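Local coordinates for protein tryptophan--tRNA ligase (Aeropyrum pernix, PDB 3A04) that catalyses the ATP-dependent attachment of L-tryptophan to tRNA(Trp), releasing AMP and diphosphate, as a class I aminoacyl-tRNA synthetase, at residues A[70-76]-A[101-107]; A[82-88]-A[265-270]; A[210-216]-A[241-246]. All coordinates share one frame; numbering follows the deposited sequence.

In the fold
Contacts 1 and 3 belong to one sheet, where strands 242-246, 210-215, 72-77 and 103-108 run side by side and parallel. Their centres are about 12 Å apart, and they touch, with a probable hydrogen bond between V211 N and A72 O at 2.9 Å. Contact 2 lies off the sheet, its centre about 22 Å from that of contact 1 and about 21 Å from that of contact 3. Along the chain its 82-88 segment falls between the two strands of contact 1, while contact 3 is nested within the long loop that contact 2 closes. Together they combine the Rossmann core of the catalytic domain with the place where the HIGH helix meets the chain following KMSKS.

Contact 1: residues A[70-76]-A[101-107]; sequences RVAVLTG and GFKVFVA
The carbonyl oxygen of G101 is gripped twice: R70 NE donates to G101 O at 2.6 Å, nearly along the C=O axis and close to the guanidinium plane, and a water held by V71 N donates to the same oxygen. The R70 side chain gets there by leaving the backbone with CG anti to N and then bending at its second torsion (chi2 73°). That lays one face of the guanidinium over K103 CB, while R70 NH2 reaches F102 O through a second water at the group's edge. R70 and K103 also share the carboxylate of D145, one salt bridge to each oxygen, which probably eases the closeness of two positive groups.

V71 CG2 stands over the centre of the F102 ring, 3.6 Å from the centroid and 8° off the normal, a CH-pi contact.

From here the two strands run parallel, 15° apart, with five backbone bonds passing alternately between them, from K103 N to V71 O at 2.9 Å through to A107 N to T75 O at 2.8 Å. On the face carrying A72, L74 and F105, L74 CD1 crosses at about a right angle to touch F105 CB at 3.5 Å, and A72 CB meets the F105 ring at its edge. On the other face V73 and V104 lie side by side, CG1 to CG2 3.8 Å, V73 packing on L94 and V104 on Q98 of helix 85-99. G101, with positive phi, is the C-prime residue of the Schellman motif that ends this helix and turns the chain into the second strand. Strand 72-77, helix 85-99 and strand 103-108 thus make a beta-alpha-beta crossover of the Rossmann fold that forms the class I synthetase catalytic domain.

Contact 2: residues A[82-88]-A[265-270]; sequences KFHFGHK and TIFLTD
L268 pushes its CD1 methyl into the bend of the chain at F83 to F85. It meets the F83 ring at the edge, L268 CD1 to F83 CD1 3.9 Å, and comes within 3.7 Å of F85 CD1, the L268 and F85 side chains crossing at about a right angle. Its backbone is tied in as well: L268 N donates to F83 O at 3.0 Å, and a water donates to the same oxygen. F348 and H352 of helix 334-364 pack on L268 from outside the pair.

Residues 82-87 belong to the HIGH signature, and 265-270 follows the KMSKS region closely; in class I synthetases these two signatures act on ATP. H84 and H87 start the helix with a capping box, H84 N donating to H87 ND1 at 3.0 Å, and S259 OG of the KMSKS region is hydrogen-bonded to K82 N.

K82 lies across one face of the F267 ring, its CB above the rim and its CE 3.4 Å from F267 CD2, while T265 O stands over the centre of the opposite face. The lysine chain bends at chi3 (-81°) and follows the ring to a water, to which K82 NZ donates at 2.8 Å; this water in turn donates to T269 OG1 and D270 OD1. D270 OD2 takes F267 N from above the carboxylate plane and a salt bridge from K278.

Contact 3: residues A[210-216]-A[241-246]; sequences VVVPVGA and PASTYH
V214 and Y245 lie side by side and point the same way, V214 CG2 touching Y245 CE2 at 3.5 Å. They sit on neighbouring parallel strands of the Rossmann sheet, joined through helix 219-231 as a beta-alpha-beta unit, and L222 of that helix packs on both. Y245 OH lies 2.8 Å from S243 OG and is hydrogen-bonded to D219. On the other face T244 OG1 rests on P213, 3.6 Å from P213 CB, and T244 CG2 lies against V211 CG2.

H246 meets V214 O in two ways, by a backbone bond and by the face of its ring. H246 N donates to V214 O at 2.9 Å, and with CG held between N and the carbonyl carbon (chi1 54°) the imidazole swings back so that V214 O stands 3.4 Å above the centre of its face. With a glycine in place of H246 the backbone bond could remain, but the V214 carbonyl would probably lose its flat cover and a gap would open beside the V214-G215 peptide.

Nearer the start of the pair, V212 N donates to A242 O at 3.0 Å. Past its end one water accepts from A216 N and donates to H246 O, at 2.7 Å from each.

Contact 1: residues A[70-76]-A[101-107]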
loop_
_atom_site.group_PDB
_atom_site.type_symbol
_atom_site.label_atom_id
_atom_site.label_comp_id
_atom_site.label_asym_id
_atom_site.label_seq_id
_atom_site.Cartn_x
_atom_site.Cartn_y
_atom_site.Cartn_z
ATOM N N ARG A 70 -1.955 28.983 -7.448
ATOM C CA ARG A 70 -2.613 28.025 -8.400
ATOM C C ARG A 70 -3.369 27.004 -7.511
ATOM O O ARG A 70 -2.788 26.534 -6.510
ATOM C CB ARG A 70 -1.643 27.336 -9.361
ATOM C CG ARG A 70 -2.382 26.550 -10.537
ATOM C CD ARG A 70 -3.005 27.421 -11.629
ATOM N NE ARG A 70 -3.672 26.664 -12.717
ATOM C CZ ARG A 70 -3.097 25.726 -13.491
ATOM N NH1 ARG A 70 -1.817 25.332 -13.290
ATOM N NH2 ARG A 70 -3.821 25.122 -14.426
ATOM N N VAL A 71 -4.666 26.772 -7.796
ATOM C CA VAL A 71 -5.553 25.850 -6.997
ATOM C C VAL A 71 -5.922 24.638 -7.873
ATOM O O VAL A 71 -5.739 24.719 -9.082
ATOM C CB VAL A 71 -6.807 26.496 -6.414
ATOM C CG1 VAL A 71 -6.430 27.465 -5.311
ATOM C CG2 VAL A 71 -7.732 27.259 -7.495
ATOM N N ALA A 72 -6.395 23.548 -7.273
ATOM C CA ALA A 72 -6.587 22.295 -8.014
ATOM C C ALA A 72 -7.930 21.657 -7.694
ATOM O O ALA A 72 -8.538 21.926 -6.668
ATOM C CB ALA A 72 -5.426 21.266 -7.736
ATOM N N VAL A 73 -8.394 20.829 -8.619
ATOM C CA VAL A 73 -9.528 19.981 -8.361
ATOM C C VAL A 73 -9.079 18.585 -8.717
ATOM O O VAL A 73 -8.279 18.397 -9.677
ATOM C CB VAL A 73 -10.818 20.434 -9.205
ATOM C CG1 VAL A 73 -10.525 20.500 -10.720
ATOM C CG2 VAL A 73 -11.972 19.446 -8.927
ATOM N N LEU A 74 -9.583 17.591 -7.972
ATOM C CA LEU A 74 -9.176 16.230 -8.151
ATOM C C LEU A 74 -10.424 15.366 -8.133
ATOM O O LEU A 74 -11.322 15.599 -7.287
ATOM C CB LEU A 74 -8.217 15.824 -6.956
ATOM C CG LEU A 74 -7.974 14.315 -7.195
ATOM C CD1 LEU A 74 -6.648 13.816 -7.639
ATOM C CD2 LEU A 74 -8.701 13.347 -6.171
ATOM N N THR A 75 -10.529 14.362 -9.018
ATOM C CA THR A 75 -11.533 13.347 -8.768
ATOM C C THR A 75 -10.996 12.019 -9.290
ATOM O O THR A 75 -9.977 11.983 -10.014
ATOM C CB THR A 75 -12.889 13.708 -9.549
ATOM O OG1 THR A 75 -13.894 12.764 -9.181
ATOM C CG2 THR A 75 -12.631 13.582 -11.070
ATOM N N GLY A 76 -11.658 10.916 -8.959
ATOM C CA GLY A 76 -11.272 9.633 -9.475
ATOM C C GLY A 76 -12.404 8.934 -10.210
ATOM O O GLY A 76 -13.584 9.163 -9.881
ATOM N N GLY A 101 -9.203 28.378 -14.437
ATOM C CA GLY A 101 -7.855 28.415 -13.923
ATOM C C GLY A 101 -7.447 27.243 -13.012
ATOM O O GLY A 101 -6.249 27.155 -12.650
ATOM N N PHE A 102 -8.350 26.310 -12.645
ATOM C CA PHE A 102 -7.922 25.195 -11.727
ATOM C C PHE A 102 -7.069 24.198 -12.435
ATOM O O PHE A 102 -7.390 23.832 -13.596
ATOM C CB PHE A 102 -9.156 24.452 -11.131
ATOM C CG PHE A 102 -9.895 25.206 -10.106
ATOM C CD1 PHE A 102 -10.393 26.457 -10.363
ATOM C CD2 PHE A 102 -10.134 24.603 -8.841
ATOM C CE1 PHE A 102 -11.111 27.148 -9.365
ATOM C CE2 PHE A 102 -10.803 25.276 -7.824
ATOM C CZ PHE A 102 -11.308 26.563 -8.067
ATOM N N LYS A 103 -6.030 23.655 -11.745
ATOM C CA LYS A 103 -5.319 22.505 -12.274
ATOM C C LYS A 103 -6.233 21.284 -12.042
ATOM O O LYS A 103 -6.687 21.043 -10.936
ATOM C CB LYS A 103 -3.949 22.327 -11.530
ATOM C CG LYS A 103 -3.111 21.151 -12.045
ATOM C CD LYS A 103 -2.562 21.257 -13.506
ATOM C CE LYS A 103 -1.835 20.011 -13.840
ATOM N NZ LYS A 103 -1.145 20.111 -15.216
ATOM N N VAL A 104 -6.479 20.483 -13.060
ATOM C CA VAL A 104 -7.316 19.308 -12.887
ATOM C C VAL A 104 -6.453 18.040 -12.828
ATOM O O VAL A 104 -5.560 17.829 -13.672
ATOM C CB VAL A 104 -8.319 19.132 -14.119
ATOM C CG1 VAL A 104 -9.234 17.933 -13.929
ATOM C CG2 VAL A 104 -9.172 20.441 -14.289
ATOM N N PHE A 105 -6.760 17.200 -11.830
ATOM C CA PHE A 105 -6.151 15.903 -11.683
ATOM C C PHE A 105 -7.268 14.901 -11.803
ATOM O O PHE A 105 -8.299 15.017 -11.138
ATOM C CB PHE A 105 -5.515 15.742 -10.270
ATOM C CG PHE A 105 -4.259 16.586 -10.070
ATOM C CD1 PHE A 105 -4.333 17.884 -9.648
ATOM C CD2 PHE A 105 -2.982 16.031 -10.378
ATOM C CE1 PHE A 105 -3.149 18.643 -9.439
ATOM C CE2 PHE A 105 -1.780 16.778 -10.185
ATOM C CZ PHE A 105 -1.900 18.098 -9.703
ATOM N N VAL A 106 -7.023 13.868 -12.595
ATOM C CA VAL A 106 -7.984 12.788 -12.751
ATOM C C VAL A 106 -7.306 11.472 -12.417
ATOM O O VAL A 106 -6.373 11.037 -13.112
ATOM C CB VAL A 106 -8.534 12.718 -14.206
ATOM C CG1 VAL A 106 -9.508 11.501 -14.283
ATOM C CG2 VAL A 106 -9.351 14.019 -14.518
ATOM N N ALA A 107 -7.765 10.827 -11.347
ATOM C CA ALA A 107 -7.177 9.549 -10.982
ATOM C C ALA A 107 -8.006 8.427 -11.636
ATOM O O ALA A 107 -9.244 8.456 -11.592
ATOM C CB ALA A 107 -7.213 9.368 -9.442
HETATM O O HOH W 1 -6.598 25.651 -15.744
HETATM O O HOH W 2 -5.584 28.133 -10.018
#

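Contact 2: residues A[82-88]-A[265-270]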
loop_
_atom_site.group_PDB
_atom_site.type_symbol
_atom_site.label_atom_id
_atom_site.label_comp_id
_atom_site.label_asym_id
_atom_site.label_seq_id
_atom_site.Cartn_x
_atom_site.Cartn_y
_atom_site.Cartn_z
ATOM N N LYS A 82 -19.426 1.398 -19.054
ATOM C CA LYS A 82 -19.291 2.464 -20.029
ATOM C C LYS A 82 -19.515 3.821 -19.386
ATOM O O LYS A 82 -20.230 3.923 -18.349
ATOM C CB LYS A 82 -20.293 2.232 -21.186
ATOM C CG LYS A 82 -20.013 0.884 -21.963
ATOM C CD LYS A 82 -20.622 0.857 -23.362
ATOM C CE LYS A 82 -22.076 0.514 -23.305
ATOM N NZ LYS A 82 -22.589 -0.110 -24.631
ATOM N N PHE A 83 -18.954 4.861 -20.021
ATOM C CA PHE A 83 -19.095 6.228 -19.546
ATOM C C PHE A 83 -20.510 6.748 -19.825
ATOM O O PHE A 83 -20.989 6.722 -21.009
ATOM C CB PHE A 83 -18.056 7.059 -20.306
ATOM C CG PHE A 83 -17.888 8.459 -19.806
ATOM C CD1 PHE A 83 -18.740 9.458 -20.223
ATOM C CD2 PHE A 83 -16.837 8.765 -18.915
ATOM C CE1 PHE A 83 -18.550 10.793 -19.816
ATOM C CE2 PHE A 83 -16.635 10.044 -18.529
ATOM C CZ PHE A 83 -17.513 11.072 -18.966
ATOM N N HIS A 84 -21.162 7.276 -18.781
ATOM C CA HIS A 84 -22.557 7.647 -18.858
ATOM C C HIS A 84 -22.785 9.086 -18.387
ATOM O O HIS A 84 -21.813 9.804 -18.053
ATOM C CB HIS A 84 -23.468 6.567 -18.163
ATOM C CG HIS A 84 -23.147 6.324 -16.714
ATOM N ND1 HIS A 84 -23.020 7.347 -15.793
ATOM C CD2 HIS A 84 -22.900 5.173 -16.031
ATOM C CE1 HIS A 84 -22.767 6.836 -14.592
ATOM N NE2 HIS A 84 -22.725 5.520 -14.705
ATOM N N PHE A 85 -24.045 9.545 -18.384
ATOM C CA PHE A 85 -24.324 10.924 -17.965
ATOM C C PHE A 85 -24.080 11.208 -16.465
ATOM O O PHE A 85 -23.961 12.358 -16.104
ATOM C CB PHE A 85 -25.790 11.291 -18.364
ATOM C CG PHE A 85 -25.868 11.757 -19.809
ATOM C CD1 PHE A 85 -25.771 10.863 -20.864
ATOM C CD2 PHE A 85 -25.949 13.107 -20.092
ATOM C CE1 PHE A 85 -25.806 11.376 -22.232
ATOM C CE2 PHE A 85 -25.969 13.583 -21.348
ATOM C CZ PHE A 85 -25.890 12.721 -22.439
ATOM N N GLY A 86 -24.035 10.169 -15.632
ATOM C CA GLY A 86 -23.572 10.338 -14.215
ATOM C C GLY A 86 -22.110 10.822 -14.253
ATOM O O GLY A 86 -21.733 11.777 -13.610
ATOM N N HIS A 87 -21.288 10.174 -15.063
ATOM C CA HIS A 87 -19.886 10.543 -15.158
ATOM C C HIS A 87 -19.795 11.907 -15.796
ATOM O O HIS A 87 -18.965 12.758 -15.387
ATOM C CB HIS A 87 -19.069 9.513 -15.976
ATOM C CG HIS A 87 -19.144 8.096 -15.464
ATOM N ND1 HIS A 87 -19.680 7.051 -16.200
ATOM C CD2 HIS A 87 -18.760 7.550 -14.282
ATOM C CE1 HIS A 87 -19.581 5.921 -15.510
ATOM N NE2 HIS A 87 -18.961 6.190 -14.367
ATOM N N LYS A 88 -20.636 12.191 -16.811
ATOM C CA LYS A 88 -20.519 13.485 -17.450
ATOM C C LYS A 88 -20.712 14.649 -16.484
ATOM O O LYS A 88 -20.087 15.716 -16.680
ATOM C CB LYS A 88 -21.541 13.602 -18.655
ATOM C CG LYS A 88 -21.742 15.026 -19.210
ATOM C CD LYS A 88 -22.627 14.969 -20.524
ATOM C CE LYS A 88 -22.925 16.373 -21.121
ATOM N NZ LYS A 88 -23.464 17.216 -20.064
ATOM N N THR A 265 -29.587 4.290 -18.102
ATOM C CA THR A 265 -28.472 5.188 -18.329
ATOM C C THR A 265 -28.212 5.302 -19.848
ATOM O O THR A 265 -27.935 4.293 -20.492
ATOM C CB THR A 265 -27.151 4.654 -17.599
ATOM O OG1 THR A 265 -26.932 3.292 -17.988
ATOM C CG2 THR A 265 -27.414 4.525 -16.094
ATOM N N ILE A 266 -28.196 6.518 -20.356
ATOM C CA ILE A 266 -27.617 6.792 -21.680
ATOM C C ILE A 266 -26.096 6.799 -21.674
ATOM O O ILE A 266 -25.477 7.568 -20.937
ATOM C CB ILE A 266 -27.999 8.179 -22.201
ATOM C CG1 ILE A 266 -29.506 8.467 -21.988
ATOM C CG2 ILE A 266 -27.354 8.416 -23.640
ATOM C CD1 ILE A 266 -30.463 7.768 -22.849
ATOM N N PHE A 267 -25.470 5.944 -22.485
ATOM C CA PHE A 267 -24.028 5.986 -22.586
ATOM C C PHE A 267 -23.625 6.997 -23.624
ATOM O O PHE A 267 -24.311 7.192 -24.681
ATOM C CB PHE A 267 -23.506 4.560 -22.910
ATOM C CG PHE A 267 -23.858 3.583 -21.830
ATOM C CD1 PHE A 267 -23.415 3.795 -20.515
ATOM C CD2 PHE A 267 -24.642 2.473 -22.091
ATOM C CE1 PHE A 267 -23.761 2.908 -19.475
ATOM C CE2 PHE A 267 -24.981 1.537 -21.057
ATOM C CZ PHE A 267 -24.555 1.763 -19.765
ATOM N N LEU A 268 -22.511 7.669 -23.400
ATOM C CA LEU A 268 -22.041 8.657 -24.407
ATOM C C LEU A 268 -21.731 8.042 -25.784
ATOM O O LEU A 268 -21.669 8.771 -26.799
ATOM C CB LEU A 268 -20.881 9.482 -23.882
ATOM C CG LEU A 268 -21.643 10.662 -23.198
ATOM C CD1 LEU A 268 -22.225 10.239 -21.864
ATOM C CD2 LEU A 268 -20.872 11.896 -23.058
ATOM N N THR A 269 -21.513 6.737 -25.793
ATOM C CA THR A 269 -21.245 6.036 -27.082
ATOM C C THR A 269 -22.500 5.397 -27.730
ATOM O O THR A 269 -22.391 4.744 -28.780
ATOM C CB THR A 269 -20.135 4.912 -26.891
ATOM O OG1 THR A 269 -20.590 4.029 -25.876
ATOM C CG2 THR A 269 -18.823 5.557 -26.485
ATOM N N ASP A 270 -23.662 5.506 -27.061
ATOM C CA ASP A 270 -24.893 4.939 -27.601
ATOM C C ASP A 270 -25.182 5.547 -28.987
ATOM O O ASP A 270 -25.141 6.749 -29.198
ATOM C CB ASP A 270 -26.105 5.146 -26.652
ATOM C CG ASP A 270 -26.140 4.188 -25.512
ATOM O OD1 ASP A 270 -25.397 3.172 -25.592
ATOM O OD2 ASP A 270 -26.898 4.426 -24.522
HETATM O O HOH W 3 -22.700 2.345 -25.944
HETATM O O HOH W 4 -20.056 5.611 -23.248
HETATM O O HOH W 5 -26.662 7.909 -17.788
#

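Contact 3: residues A[210-216]-A[241-246]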
loop_
_atom_site.group_PDB
_atom_site.type_symbol
_atom_site.label_atom_id
_atom_site.label_comp_id
_atom_site.label_asym_id
_atom_site.label_seq_id
_atom_site.Cartn_x
_atom_site.Cartn_y
_atom_site.Cartn_z
ATOM N N VAL A 210 -7.001 22.093 -2.650
ATOM C CA VAL A 210 -7.597 21.142 -3.607
ATOM C C VAL A 210 -9.066 21.018 -3.273
ATOM O O VAL A 210 -9.424 20.924 -2.110
ATOM C CB VAL A 210 -7.055 19.701 -3.386
ATOM C CG1 VAL A 210 -7.529 18.745 -4.581
ATOM C CG2 VAL A 210 -5.606 19.722 -3.289
ATOM N N VAL A 211 -9.928 20.953 -4.294
ATOM C CA VAL A 211 -11.339 20.763 -4.015
ATOM C C VAL A 211 -11.733 19.455 -4.682
ATOM O O VAL A 211 -11.158 19.066 -5.708
ATOM C CB VAL A 211 -12.209 21.997 -4.523
ATOM C CG1 VAL A 211 -12.045 22.258 -6.136
ATOM C CG2 VAL A 211 -13.706 21.815 -4.086
ATOM N N VAL A 212 -12.651 18.708 -4.069
ATOM C CA VAL A 212 -13.088 17.430 -4.628
ATOM C C VAL A 212 -14.605 17.514 -4.805
ATOM O O VAL A 212 -15.353 17.739 -3.795
ATOM C CB VAL A 212 -12.792 16.304 -3.642
ATOM C CG1 VAL A 212 -13.137 14.885 -4.215
ATOM C CG2 VAL A 212 -11.243 16.328 -3.202
ATOM N N PRO A 213 -15.107 17.313 -6.060
ATOM C CA PRO A 213 -16.559 17.383 -6.193
ATOM C C PRO A 213 -17.195 16.037 -5.939
ATOM O O PRO A 213 -16.783 15.050 -6.552
ATOM C CB PRO A 213 -16.754 17.819 -7.652
ATOM C CG PRO A 213 -15.562 17.233 -8.429
ATOM C CD PRO A 213 -14.409 17.249 -7.360
ATOM N N VAL A 214 -18.199 15.961 -5.075
ATOM C CA VAL A 214 -18.722 14.647 -4.688
ATOM C C VAL A 214 -20.242 14.717 -4.449
ATOM O O VAL A 214 -20.812 15.816 -4.419
ATOM C CB VAL A 214 -18.140 14.096 -3.348
ATOM C CG1 VAL A 214 -16.645 13.778 -3.407
ATOM C CG2 VAL A 214 -18.383 15.042 -2.210
ATOM N N GLY A 215 -20.855 13.553 -4.278
ATOM C CA GLY A 215 -22.229 13.476 -3.738
ATOM C C GLY A 215 -22.137 13.380 -2.208
ATOM O O GLY A 215 -21.090 12.967 -1.665
ATOM N N ALA A 216 -23.241 13.673 -1.490
ATOM C CA ALA A 216 -23.224 13.603 0.013
ATOM C C ALA A 216 -22.845 12.239 0.517
ATOM O O ALA A 216 -22.230 12.078 1.605
ATOM C CB ALA A 216 -24.624 13.989 0.598
ATOM N N PRO A 241 -8.780 18.696 2.624
ATOM C CA PRO A 241 -9.350 19.060 1.298
ATOM C C PRO A 241 -10.742 19.663 1.395
ATOM O O PRO A 241 -11.543 19.247 2.221
ATOM C CB PRO A 241 -9.448 17.705 0.567
ATOM C CG PRO A 241 -9.463 16.639 1.775
ATOM C CD PRO A 241 -8.435 17.277 2.723
ATOM N N ALA A 242 -11.007 20.614 0.525
ATOM C CA ALA A 242 -12.349 21.207 0.333
ATOM C C ALA A 242 -13.205 20.306 -0.569
ATOM O O ALA A 242 -12.685 19.389 -1.172
ATOM C CB ALA A 242 -12.214 22.619 -0.267
ATOM N N SER A 243 -14.516 20.546 -0.594
ATOM C CA SER A 243 -15.421 19.770 -1.360
ATOM C C SER A 243 -16.602 20.602 -1.847
ATOM O O SER A 243 -16.965 21.646 -1.235
ATOM C CB SER A 243 -15.902 18.558 -0.543
ATOM O OG SER A 243 -16.254 18.912 0.796
ATOM N N THR A 244 -17.213 20.177 -2.953
ATOM C CA THR A 244 -18.504 20.770 -3.385
ATOM C C THR A 244 -19.393 19.565 -3.470
ATOM O O THR A 244 -18.859 18.447 -3.644
ATOM C CB THR A 244 -18.483 21.506 -4.724
ATOM O OG1 THR A 244 -17.957 20.635 -5.748
ATOM C CG2 THR A 244 -17.568 22.784 -4.684
ATOM N N TYR A 245 -20.713 19.761 -3.331
ATOM C CA TYR A 245 -21.662 18.639 -3.170
ATOM C C TYR A 245 -22.757 18.767 -4.191
ATOM O O TYR A 245 -23.335 19.854 -4.323
ATOM C CB TYR A 245 -22.310 18.526 -1.757
ATOM C CG TYR A 245 -21.286 18.213 -0.747
ATOM C CD1 TYR A 245 -20.573 19.245 -0.141
ATOM C CD2 TYR A 245 -20.988 16.885 -0.415
ATOM C CE1 TYR A 245 -19.547 18.993 0.787
ATOM C CE2 TYR A 245 -19.961 16.620 0.538
ATOM C CZ TYR A 245 -19.293 17.684 1.141
ATOM O OH TYR A 245 -18.252 17.460 2.025
ATOM N N HIS A 246 -22.956 17.696 -4.969
ATOM C CA HIS A 246 -23.978 17.753 -5.999
ATOM C C HIS A 246 -25.094 16.745 -5.677
ATOM O O HIS A 246 -24.846 15.724 -5.057
ATOM C CB HIS A 246 -23.374 17.553 -7.410
ATOM C CG HIS A 246 -22.547 16.302 -7.555
ATOM N ND1 HIS A 246 -21.236 16.327 -7.953
ATOM C CD2 HIS A 246 -22.847 15.002 -7.347
ATOM C CE1 HIS A 246 -20.750 15.101 -7.973
ATOM N NE2 HIS A 246 -21.713 14.269 -7.629
HETATM O O HOH W 6 -25.451 14.378 -2.832
#